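Local structure of fatty acid-binding protein homolog 8 (Caenorhabditis elegans, 6C1Z) at residues S83-S97 / D100-W114. The protein binds a wide range of unsaturated fatty acids, oleic acid with high affinity, and carries them from the lysosome to the nucleus, where it activates longevity-promoting genes. Numbering follows the deposited sequence.
Sequences SYNTLVTFENGKFIS and DKIKENHHSSVFTTW. With SO4 (sulfate ion), chain B.
Backbone pairing of Phe95 with Thr113 and of Ser97 with Phe111 zips strand 94-97 antiparallel to strand 109-114; the straightest of the backbone bonds between them runs from Ser97 N to Phe111 O (2.8 Å, 169°). At the other end Asn85 and Asp100 exchange a reciprocal pair of backbone hydrogen bonds. Two successive beta hairpins share strand 94-101, part of the up-and-down meander of the fatty acid-binding protein barrel. Water 4 links Phe95 O to Thr113 OG1, which also bonds Gln122. Among the side-chain contacts, Lys94 lies alongside Trp114: its CE sits over the five-membered ring, 4.3 Å from the centroid, in a CH-pi contact, the indole being swung there by a CG lodged between backbone N and carbonyl carbon (chi1 77°). Ile96 CG2 rests beside Val110 CG1 at 4.0 Å, while Ser97 CB meets the edge of the Phe111 ring at CD2. The Tyr84 ring turns its edge to His107 O, 3.3 Å from CE2; water 2 bridges its hydroxyl, also bonded to Asp80, to His107 N. Ile102 CG1 packs on Asn85 ND2 at 3.5 Å, the two side chains crossing at about a right angle. Lys101 N bonds Ser108 OG (177°), tying the two ends of the connection between the strands; its extended chain carries NZ to Glu104 O (2.6 Å) in the turn Lys103-His106 and to a sulfate, probably from crystallisation, that Ser108 N also grips. A leucine in place of Lys101 would probably leave Glu104 O without this donor and the turn freer to move.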
ATOM      1  N   SER A  83       7.359  -5.112  12.146  1.00 33.82           N
ATOM      2  CA  SER A  83       7.594  -6.185  11.199  1.00 32.51           C
ATOM      3  C   SER A  83       6.336  -7.023  11.036  1.00 33.47           C
ATOM      4  O   SER A  83       5.611  -7.278  12.001  1.00 31.91           O
ATOM      5  CB  SER A  83       8.740  -7.077  11.657  1.00 37.90           C
ATOM      6  OG  SER A  83       8.519  -7.523  12.980  1.00 58.31           O
ATOM      7  N   TYR A  84       6.093  -7.449   9.805  1.00 28.80           N
ATOM      8  CA  TYR A  84       4.904  -8.207   9.452  1.00 25.78           C
ATOM      9  C   TYR A  84       5.316  -9.360   8.551  1.00 26.89           C
ATOM     10  O   TYR A  84       6.366  -9.313   7.896  1.00 32.44           O
ATOM     11  CB  TYR A  84       3.865  -7.330   8.718  1.00 23.62           C
ATOM     12  CG  TYR A  84       3.351  -6.179   9.541  1.00 25.41           C
ATOM     13  CD1 TYR A  84       4.022  -4.970   9.588  1.00 24.92           C
ATOM     14  CD2 TYR A  84       2.196  -6.304  10.287  1.00 23.08           C
ATOM     15  CE1 TYR A  84       3.548  -3.923  10.341  1.00 27.57           C
ATOM     16  CE2 TYR A  84       1.715  -5.265  11.042  1.00 24.80           C
ATOM     17  CZ  TYR A  84       2.388  -4.077  11.064  1.00 24.54           C
ATOM     18  OH  TYR A  84       1.920  -3.035  11.837  1.00 28.54           O
ATOM     19  N   ASN A  85       4.457 -10.372   8.465  1.00 28.66           N
ATOM     20  CA  ASN A  85       4.607 -11.432   7.476  1.00 31.39           C
ATOM     21  C   ASN A  85       3.654 -11.066   6.343  1.00 25.26           C
ATOM     22  O   ASN A  85       2.431 -11.097   6.517  1.00 25.25           O
ATOM     23  CB  ASN A  85       4.261 -12.805   8.050  1.00 32.59           C
ATOM     24  CG  ASN A  85       5.373 -13.381   8.895  1.00 33.83           C
ATOM     25  OD1 ASN A  85       6.516 -13.441   8.467  1.00 36.17           O
ATOM     26  ND2 ASN A  85       5.037 -13.807  10.098  1.00 40.55           N
ATOM     27  N   THR A  86       4.204 -10.678   5.195  1.00 25.40           N
ATOM     28  CA  THR A  86       3.421 -10.136   4.092  1.00 24.01           C
ATOM     29  C   THR A  86       3.439 -11.084   2.900  1.00 26.37           C
ATOM     30  O   THR A  86       4.446 -11.725   2.607  1.00 27.04           O
ATOM     31  CB  THR A  86       3.961  -8.752   3.718  1.00 24.13           C
ATOM     32  OG1 THR A  86       3.743  -7.867   4.833  1.00 26.33           O
ATOM     33  CG2 THR A  86       3.254  -8.216   2.489  1.00 24.48           C
ATOM     34  N   LEU A  87       2.303 -11.183   2.220  1.00 21.48           N
ATOM     35  CA  LEU A  87       2.174 -12.013   1.023  1.00 21.67           C
ATOM     36  C   LEU A  87       1.370 -11.221   0.007  1.00 21.30           C
ATOM     37  O   LEU A  87       0.235 -10.821   0.301  1.00 20.25           O
ATOM     38  CB  LEU A  87       1.438 -13.315   1.364  1.00 26.57           C
ATOM     39  CG  LEU A  87       1.079 -14.239   0.206  1.00 26.16           C
ATOM     40  CD1 LEU A  87       2.293 -14.691  -0.559  1.00 28.00           C
ATOM     41  CD2 LEU A  87       0.335 -15.445   0.744  1.00 29.22           C
ATOM     42  N   VAL A  88       1.933 -11.003  -1.187  1.00 19.84           N
ATOM     43  CA  VAL A  88       1.262 -10.263  -2.261  1.00 18.87           C
ATOM     44  C   VAL A  88       0.916 -11.236  -3.371  1.00 18.98           C
ATOM     45  O   VAL A  88       1.766 -12.018  -3.800  1.00 20.88           O
ATOM     46  CB  VAL A  88       2.132  -9.120  -2.810  1.00 18.34           C
ATOM     47  CG1 VAL A  88       1.293  -8.227  -3.748  1.00 18.62           C
ATOM     48  CG2 VAL A  88       2.747  -8.283  -1.671  1.00 19.68           C
ATOM     49  N   THR A  89      -0.336 -11.206  -3.815  1.00 20.30           N
ATOM     50  CA  THR A  89      -0.792 -11.987  -4.950  1.00 20.00           C
ATOM     51  C   THR A  89      -1.382 -11.047  -6.000  1.00 19.92           C
ATOM     52  O   THR A  89      -1.598  -9.862  -5.758  1.00 19.91           O
ATOM     53  CB  THR A  89      -1.828 -13.007  -4.489  1.00 22.03           C
ATOM     54  OG1 THR A  89      -2.837 -12.299  -3.764  1.00 24.87           O
ATOM     55  CG2 THR A  89      -1.189 -14.086  -3.600  1.00 24.29           C
ATOM     56  N   PHE A  90      -1.541 -11.584  -7.200  1.00 18.80           N
ATOM     57  CA  PHE A  90      -2.188 -10.864  -8.291  1.00 18.99           C
ATOM     58  C   PHE A  90      -3.377 -11.707  -8.714  1.00 21.15           C
ATOM     59  O   PHE A  90      -3.206 -12.812  -9.242  1.00 23.40           O
ATOM     60  CB  PHE A  90      -1.249 -10.590  -9.460  1.00 20.46           C
ATOM     61  CG  PHE A  90      -1.828  -9.632 -10.472  1.00 18.65           C
ATOM     62  CD1 PHE A  90      -1.833  -8.288 -10.206  1.00 19.64           C
ATOM     63  CD2 PHE A  90      -2.398 -10.079 -11.655  1.00 19.54           C
ATOM     64  CE1 PHE A  90      -2.393  -7.412 -11.113  1.00 19.13           C
ATOM     65  CE2 PHE A  90      -2.929  -9.184 -12.559  1.00 20.69           C
ATOM     66  CZ  PHE A  90      -2.929  -7.880 -12.295  1.00 19.59           C
ATOM     67  N   GLU A  91      -4.579 -11.198  -8.436  1.00 21.36           N
ATOM     68  CA  GLU A  91      -5.818 -11.953  -8.534  1.00 25.22           C
ATOM     69  C   GLU A  91      -6.845 -11.087  -9.239  1.00 25.22           C
ATOM     70  O   GLU A  91      -7.133  -9.979  -8.779  1.00 24.47           O
ATOM     71  CB  GLU A  91      -6.351 -12.262  -7.127  1.00 26.55           C
ATOM     72  CG  GLU A  91      -5.428 -13.091  -6.236  1.00 28.77           C
ATOM     73  CD  GLU A  91      -6.034 -13.399  -4.868  1.00 47.12           C
ATOM     74  OE1 GLU A  91      -7.279 -13.511  -4.771  1.00 44.25           O
ATOM     75  OE2 GLU A  91      -5.261 -13.529  -3.889  1.00 30.79           O
ATOM     76  N   ASN A  92      -7.429 -11.600 -10.323  1.00 26.39           N
ATOM     77  CA  ASN A  92      -8.506 -10.889 -10.990  1.00 27.12           C
ATOM     78  C   ASN A  92      -8.133  -9.435 -11.278  1.00 24.30           C
ATOM     79  O   ASN A  92      -8.933  -8.515 -11.102  1.00 27.09           O
ATOM     80  CB  ASN A  92      -9.802 -10.997 -10.187  1.00 32.89           C
ATOM     81  CG  ASN A  92     -10.261 -12.428 -10.032  1.00 64.07           C
ATOM     82  OD1 ASN A  92     -10.344 -13.164 -11.015  1.00 55.41           O
ATOM     83  ND2 ASN A  92     -10.539 -12.844  -8.795  1.00 55.68           N
ATOM     84  N   GLY A  93      -6.899  -9.236 -11.745  1.00 23.45           N
ATOM     85  CA  GLY A  93      -6.470  -7.925 -12.185  1.00 22.36           C
ATOM     86  C   GLY A  93      -5.969  -7.005 -11.094  1.00 20.17           C
ATOM     87  O   GLY A  93      -5.728  -5.825 -11.382  1.00 21.93           O
ATOM     88  N   LYS A  94      -5.881  -7.475  -9.856  1.00 19.73           N
ATOM     89  CA  LYS A  94      -5.571  -6.619  -8.720  1.00 20.55           C
ATOM     90  C   LYS A  94      -4.398  -7.181  -7.939  1.00 18.47           C
ATOM     91  O   LYS A  94      -4.254  -8.392  -7.801  1.00 19.64           O
ATOM     92  CB  LYS A  94      -6.751  -6.521  -7.750  1.00 23.01           C
ATOM     93  CG  LYS A  94      -8.080  -6.230  -8.405  1.00 27.89           C
ATOM     94  CD  LYS A  94      -9.131  -5.904  -7.357  1.00 28.45           C
ATOM     95  CE  LYS A  94     -10.425  -5.401  -7.998  1.00 45.59           C
ATOM     96  NZ  LYS A  94     -11.030  -6.418  -8.900  1.00 61.30           N
ATOM     97  N   PHE A  95      -3.537  -6.286  -7.436  1.00 17.89           N
ATOM     98  CA  PHE A  95      -2.538  -6.675  -6.442  1.00 17.48           C
ATOM     99  C   PHE A  95      -3.172  -6.684  -5.054  1.00 17.99           C
ATOM    100  O   PHE A  95      -3.799  -5.706  -4.650  1.00 20.13           O
ATOM    101  CB  PHE A  95      -1.344  -5.717  -6.407  1.00 18.93           C
ATOM    102  CG  PHE A  95      -0.393  -5.840  -7.561  1.00 17.65           C
ATOM    103  CD1 PHE A  95      -0.565  -5.072  -8.696  1.00 18.68           C
ATOM    104  CD2 PHE A  95       0.718  -6.667  -7.473  1.00 18.62           C
ATOM    105  CE1 PHE A  95       0.318  -5.154  -9.742  1.00 21.41           C
ATOM    106  CE2 PHE A  95       1.618  -6.754  -8.506  1.00 20.36           C
ATOM    107  CZ  PHE A  95       1.430  -5.989  -9.655  1.00 22.27           C
ATOM    108  N   ILE A  96      -3.055  -7.800  -4.349  1.00 18.69           N
ATOM    109  CA  ILE A  96      -3.619  -7.952  -3.014  1.00 20.41           C
ATOM    110  C   ILE A  96      -2.480  -8.316  -2.082  1.00 19.48           C
ATOM    111  O   ILE A  96      -1.802  -9.332  -2.292  1.00 21.28           O
ATOM    112  CB  ILE A  96      -4.689  -9.038  -2.971  1.00 21.46           C
ATOM    113  CG1 ILE A  96      -5.769  -8.744  -4.009  1.00 23.29           C
ATOM    114  CG2 ILE A  96      -5.265  -9.126  -1.571  1.00 24.52           C
ATOM    115  CD1 ILE A  96      -6.815  -9.835  -4.121  1.00 29.16           C
ATOM    116  N   SER A  97      -2.247  -7.481  -1.071  1.00 19.59           N
ATOM    117  CA  SER A  97      -1.240  -7.754  -0.048  1.00 19.74           C
ATOM    118  C   SER A  97      -1.898  -8.057   1.297  1.00 20.71           C
ATOM    119  O   SER A  97      -2.679  -7.253   1.822  1.00 20.13           O
ATOM    120  CB  SER A  97      -0.300  -6.570   0.086  1.00 19.49           C
ATOM    121  OG  SER A  97       0.648  -6.885   1.105  1.00 22.85           O
ATOM    122  N   ASP A 100       0.337  -9.568   7.568  1.00 22.36           N
ATOM    123  CA  ASP A 100      -0.063 -10.274   8.780  1.00 23.03           C
ATOM    124  C   ASP A 100       0.805  -9.884   9.976  1.00 23.68           C
ATOM    125  O   ASP A 100       2.041  -9.903   9.905  1.00 25.76           O
ATOM    126  CB  ASP A 100       0.022 -11.793   8.584  1.00 26.53           C
ATOM    127  CG  ASP A 100      -1.007 -12.338   7.610  1.00 32.42           C
ATOM    128  OD1 ASP A 100      -2.021 -11.673   7.343  1.00 32.24           O
ATOM    129  OD2 ASP A 100      -0.805 -13.473   7.130  1.00 42.72           O
ATOM    130  N   LYS A 101       0.151  -9.537  11.072  1.00 24.23           N
ATOM    131  CA  LYS A 101       0.888  -9.207  12.280  1.00 27.45           C
ATOM    132  C   LYS A 101       1.698 -10.397  12.764  1.00 30.18           C
ATOM    133  O   LYS A 101       1.382 -11.563  12.494  1.00 28.90           O
ATOM    134  CB  LYS A 101      -0.047  -8.720  13.385  1.00 28.70           C
ATOM    135  CG  LYS A 101      -0.986  -9.756  13.962  1.00 27.55           C
ATOM    136  CD  LYS A 101      -1.833  -9.127  15.057  1.00 30.28           C
ATOM    137  CE  LYS A 101      -2.795 -10.113  15.678  1.00 32.67           C
ATOM    138  NZ  LYS A 101      -3.609  -9.460  16.735  1.00 38.97           N
ATOM    139  N   ILE A 102       2.784 -10.078  13.449  1.00 33.38           N
ATOM    140  CA  ILE A 102       3.613 -11.059  14.139  1.00 35.20           C
ATOM    141  C   ILE A 102       3.381 -11.013  15.646  1.00 36.86           C
ATOM    142  O   ILE A 102       3.153 -12.045  16.285  1.00 46.21           O
ATOM    143  CB  ILE A 102       5.106 -10.862  13.789  1.00 36.53           C
ATOM    144  CG1 ILE A 102       5.311 -11.124  12.292  1.00 36.26           C
ATOM    145  CG2 ILE A 102       5.999 -11.777  14.626  1.00 43.70           C
ATOM    146  CD1 ILE A 102       6.680 -10.781  11.776  1.00 43.93           C
ATOM    147  N   LYS A 103       3.418  -9.817  16.225  1.00 37.12           N
ATOM    148  CA  LYS A 103       3.117  -9.630  17.635  1.00 38.60           C
ATOM    149  C   LYS A 103       1.618  -9.457  17.819  1.00 33.94           C
ATOM    150  O   LYS A 103       0.959  -8.767  17.029  1.00 33.21           O
ATOM    151  CB  LYS A 103       3.858  -8.403  18.168  1.00 37.75           C
ATOM    152  CG  LYS A 103       5.396  -8.520  18.101  1.00 51.10           C
ATOM    153  CD  LYS A 103       5.923  -9.764  18.822  1.00 68.43           C
ATOM    154  CE  LYS A 103       7.454  -9.871  18.787  1.00 78.14           C
ATOM    155  NZ  LYS A 103       7.977 -10.538  17.551  1.00 72.06           N
ATOM    156  N   GLU A 104       1.090 -10.076  18.881  1.00 37.23           N
ATOM    157  CA  GLU A 104      -0.353 -10.227  19.032  1.00 37.57           C
ATOM    158  C   GLU A 104      -1.045  -8.879  19.192  1.00 37.13           C
ATOM    159  O   GLU A 104      -2.187  -8.711  18.745  1.00 36.97           O
ATOM    160  CB  GLU A 104      -0.631 -11.151  20.224  1.00 42.55           C
ATOM    161  CG  GLU A 104      -2.100 -11.421  20.545  1.00 42.49           C
ATOM    162  CD  GLU A 104      -2.810 -12.182  19.447  1.00 57.04           C
ATOM    163  OE1 GLU A 104      -2.158 -12.543  18.442  1.00 54.13           O
ATOM    164  OE2 GLU A 104      -4.027 -12.420  19.591  1.00 70.26           O
ATOM    165  N   ASN A 105      -0.362  -7.904  19.789  1.00 34.39           N
ATOM    166  CA  ASN A 105      -0.927  -6.586  20.033  1.00 44.37           C
ATOM    167  C   ASN A 105      -0.859  -5.687  18.814  1.00 36.46           C
ATOM    168  O   ASN A 105      -1.353  -4.554  18.873  1.00 36.67           O
ATOM    169  CB  ASN A 105      -0.182  -5.903  21.181  1.00 44.02           C
ATOM    170  CG  ASN A 105       1.307  -5.783  20.918  1.00 43.10           C
ATOM    171  OD1 ASN A 105       1.939  -6.717  20.424  1.00 64.69           O
ATOM    172  ND2 ASN A 105       1.874  -4.630  21.245  1.00 65.90           N
ATOM    173  N   HIS A 106      -0.244  -6.152  17.736  1.00 33.66           N
ATOM    174  CA  HIS A 106      -0.230  -5.415  16.480  1.00 29.04           C
ATOM    175  C   HIS A 106      -1.549  -5.667  15.741  1.00 29.12           C
ATOM    176  O   HIS A 106      -2.485  -6.265  16.286  1.00 30.36           O
ATOM    177  CB  HIS A 106       1.019  -5.785  15.677  1.00 31.23           C
ATOM    178  CG  HIS A 106       2.302  -5.373  16.337  1.00 32.29           C
ATOM    179  ND1 HIS A 106       3.543  -5.604  15.779  1.00 33.78           N
ATOM    180  CD2 HIS A 106       2.528  -4.730  17.505  1.00 37.14           C
ATOM    181  CE1 HIS A 106       4.478  -5.129  16.587  1.00 34.97           C
ATOM    182  NE2 HIS A 106       3.887  -4.595  17.640  1.00 37.43           N
ATOM    183  N   HIS A 107      -1.647  -5.182  14.511  1.00 26.37           N
ATOM    184  CA  HIS A 107      -2.855  -5.293  13.712  1.00 26.91           C
ATOM    185  C   HIS A 107      -2.459  -5.724  12.316  1.00 24.16           C
ATOM    186  O   HIS A 107      -1.478  -5.226  11.761  1.00 24.38           O
ATOM    187  CB  HIS A 107      -3.594  -3.953  13.608  1.00 25.69           C
ATOM    188  CG  HIS A 107      -4.016  -3.403  14.927  1.00 28.20           C
ATOM    189  ND1 HIS A 107      -5.287  -3.577  15.422  1.00 31.64           N
ATOM    190  CD2 HIS A 107      -3.337  -2.708  15.870  1.00 32.23           C
ATOM    191  CE1 HIS A 107      -5.381  -3.009  16.610  1.00 34.20           C
ATOM    192  NE2 HIS A 107      -4.209  -2.475  16.907  1.00 35.74           N
ATOM    193  N   SER A 108      -3.258  -6.594  11.715  1.00 23.91           N
ATOM    194  CA  SER A 108      -3.028  -7.024  10.352  1.00 21.19           C
ATOM    195  C   SER A 108      -3.816  -6.131   9.413  1.00 19.73           C
ATOM    196  O   SER A 108      -4.820  -5.517   9.807  1.00 23.65           O
ATOM    197  CB  SER A 108      -3.464  -8.485  10.188  1.00 25.08           C
ATOM    198  OG  SER A 108      -2.705  -9.339  11.012  1.00 26.46           O
ATOM    199  N   SER A 109      -3.375  -6.087   8.156  1.00 18.50           N
ATOM    200  CA  SER A 109      -4.018  -5.270   7.140  1.00 18.82           C
ATOM    201  C   SER A 109      -4.101  -6.031   5.830  1.00 17.83           C
ATOM    202  O   SER A 109      -3.340  -6.959   5.573  1.00 19.26           O
ATOM    203  CB  SER A 109      -3.249  -3.977   6.847  1.00 20.94           C
ATOM    204  OG  SER A 109      -3.271  -3.087   7.948  1.00 21.35           O
ATOM    205  N   VAL A 110      -5.055  -5.613   4.984  1.00 18.49           N
ATOM    206  CA  VAL A 110      -5.133  -6.068   3.595  1.00 19.46           C
ATOM    207  C   VAL A 110      -5.097  -4.845   2.705  1.00 19.12           C
ATOM    208  O   VAL A 110      -5.904  -3.926   2.885  1.00 18.80           O
ATOM    209  CB  VAL A 110      -6.405  -6.886   3.310  1.00 19.59           C
ATOM    210  CG1 VAL A 110      -6.430  -7.329   1.852  1.00 24.08           C
ATOM    211  CG2 VAL A 110      -6.443  -8.086   4.212  1.00 24.43           C
ATOM    212  N   PHE A 111      -4.169  -4.832   1.748  1.00 17.40           N
ATOM    213  CA  PHE A 111      -4.035  -3.749   0.788  1.00 18.04           C
ATOM    214  C   PHE A 111      -4.432  -4.257  -0.589  1.00 19.17           C
ATOM    215  O   PHE A 111      -4.001  -5.328  -1.011  1.00 23.01           O
ATOM    216  CB  PHE A 111      -2.602  -3.245   0.735  1.00 18.52           C
ATOM    217  CG  PHE A 111      -2.021  -2.925   2.076  1.00 19.60           C
ATOM    218  CD1 PHE A 111      -2.589  -1.969   2.898  1.00 22.56           C
ATOM    219  CD2 PHE A 111      -0.915  -3.600   2.530  1.00 24.56           C
ATOM    220  CE1 PHE A 111      -2.022  -1.681   4.152  1.00 23.97           C
ATOM    221  CE2 PHE A 111      -0.354  -3.306   3.779  1.00 24.35           C
ATOM    222  CZ  PHE A 111      -0.909  -2.352   4.567  1.00 21.01           C
ATOM    223  N   THR A 112      -5.284  -3.515  -1.283  1.00 16.75           N
ATOM    224  CA  THR A 112      -5.706  -3.894  -2.622  1.00 17.30           C
ATOM    225  C   THR A 112      -5.397  -2.744  -3.550  1.00 17.09           C
ATOM    226  O   THR A 112      -5.747  -1.605  -3.237  1.00 19.35           O
ATOM    227  CB  THR A 112      -7.199  -4.205  -2.641  1.00 19.29           C
ATOM    228  OG1 THR A 112      -7.491  -5.184  -1.635  1.00 20.71           O
ATOM    229  CG2 THR A 112      -7.605  -4.748  -4.012  1.00 21.89           C
ATOM    230  N   THR A 113      -4.732  -3.039  -4.675  1.00 17.60           N
ATOM    231  CA  THR A 113      -4.366  -2.028  -5.658  1.00 17.66           C
ATOM    232  C   THR A 113      -4.925  -2.471  -6.997  1.00 16.53           C
ATOM    233  O   THR A 113      -4.688  -3.588  -7.440  1.00 17.73           O
ATOM    234  CB  THR A 113      -2.853  -1.856  -5.733  1.00 17.30           C
ATOM    235  OG1 THR A 113      -2.346  -1.524  -4.433  1.00 18.34           O
ATOM    236  CG2 THR A 113      -2.451  -0.760  -6.665  1.00 18.26           C
ATOM    237  N   TRP A 114      -5.657  -1.569  -7.649  1.00 18.27           N
ATOM    238  CA  TRP A 114      -6.308  -1.931  -8.899  1.00 19.64           C
ATOM    239  C   TRP A 114      -6.418  -0.692  -9.772  1.00 18.78           C
ATOM    240  O   TRP A 114      -6.218   0.428  -9.334  1.00 19.02           O
ATOM    241  CB  TRP A 114      -7.639  -2.673  -8.674  1.00 20.74           C
ATOM    242  CG  TRP A 114      -8.821  -1.835  -8.285  1.00 20.51           C
ATOM    243  CD1 TRP A 114      -9.842  -1.428  -9.111  1.00 23.27           C
ATOM    244  CD2 TRP A 114      -9.143  -1.331  -6.982  1.00 21.14           C
ATOM    245  NE1 TRP A 114     -10.742  -0.687  -8.402  1.00 25.35           N
ATOM    246  CE2 TRP A 114     -10.378  -0.651  -7.088  1.00 23.14           C
ATOM    247  CE3 TRP A 114      -8.521  -1.415  -5.724  1.00 21.40           C
ATOM    248  CZ2 TRP A 114     -10.973  -0.007  -6.009  1.00 23.82           C
ATOM    249  CZ3 TRP A 114      -9.128  -0.807  -4.646  1.00 21.72           C
ATOM    250  CH2 TRP A 114     -10.353  -0.106  -4.795  1.00 22.32           C
TER
HETATM  251  S   SO4 B 201      -6.050  -8.232  13.624  1.00 45.30           S
HETATM  252  O1  SO4 B 201      -5.151  -9.285  13.149  1.00 46.23           O
HETATM  253  O2  SO4 B 201      -7.415  -8.729  13.706  1.00 46.07           O
HETATM  254  O3  SO4 B 201      -5.609  -7.754  14.930  1.00 48.90           O
HETATM  255  O4  SO4 B 201      -5.957  -7.093  12.703  1.00 45.63           O
HETATM  256  O   HOH W   1       3.722  -7.704  13.883  1.00 42.06           O
HETATM  257  O   HOH W   2       0.055  -2.804  13.918  1.00 29.92           O
HETATM  258  O   HOH W   3       2.283 -13.779  10.954  1.00 36.76           O
HETATM  259  O   HOH W   4      -1.996  -3.830  -3.037  1.00 22.51           O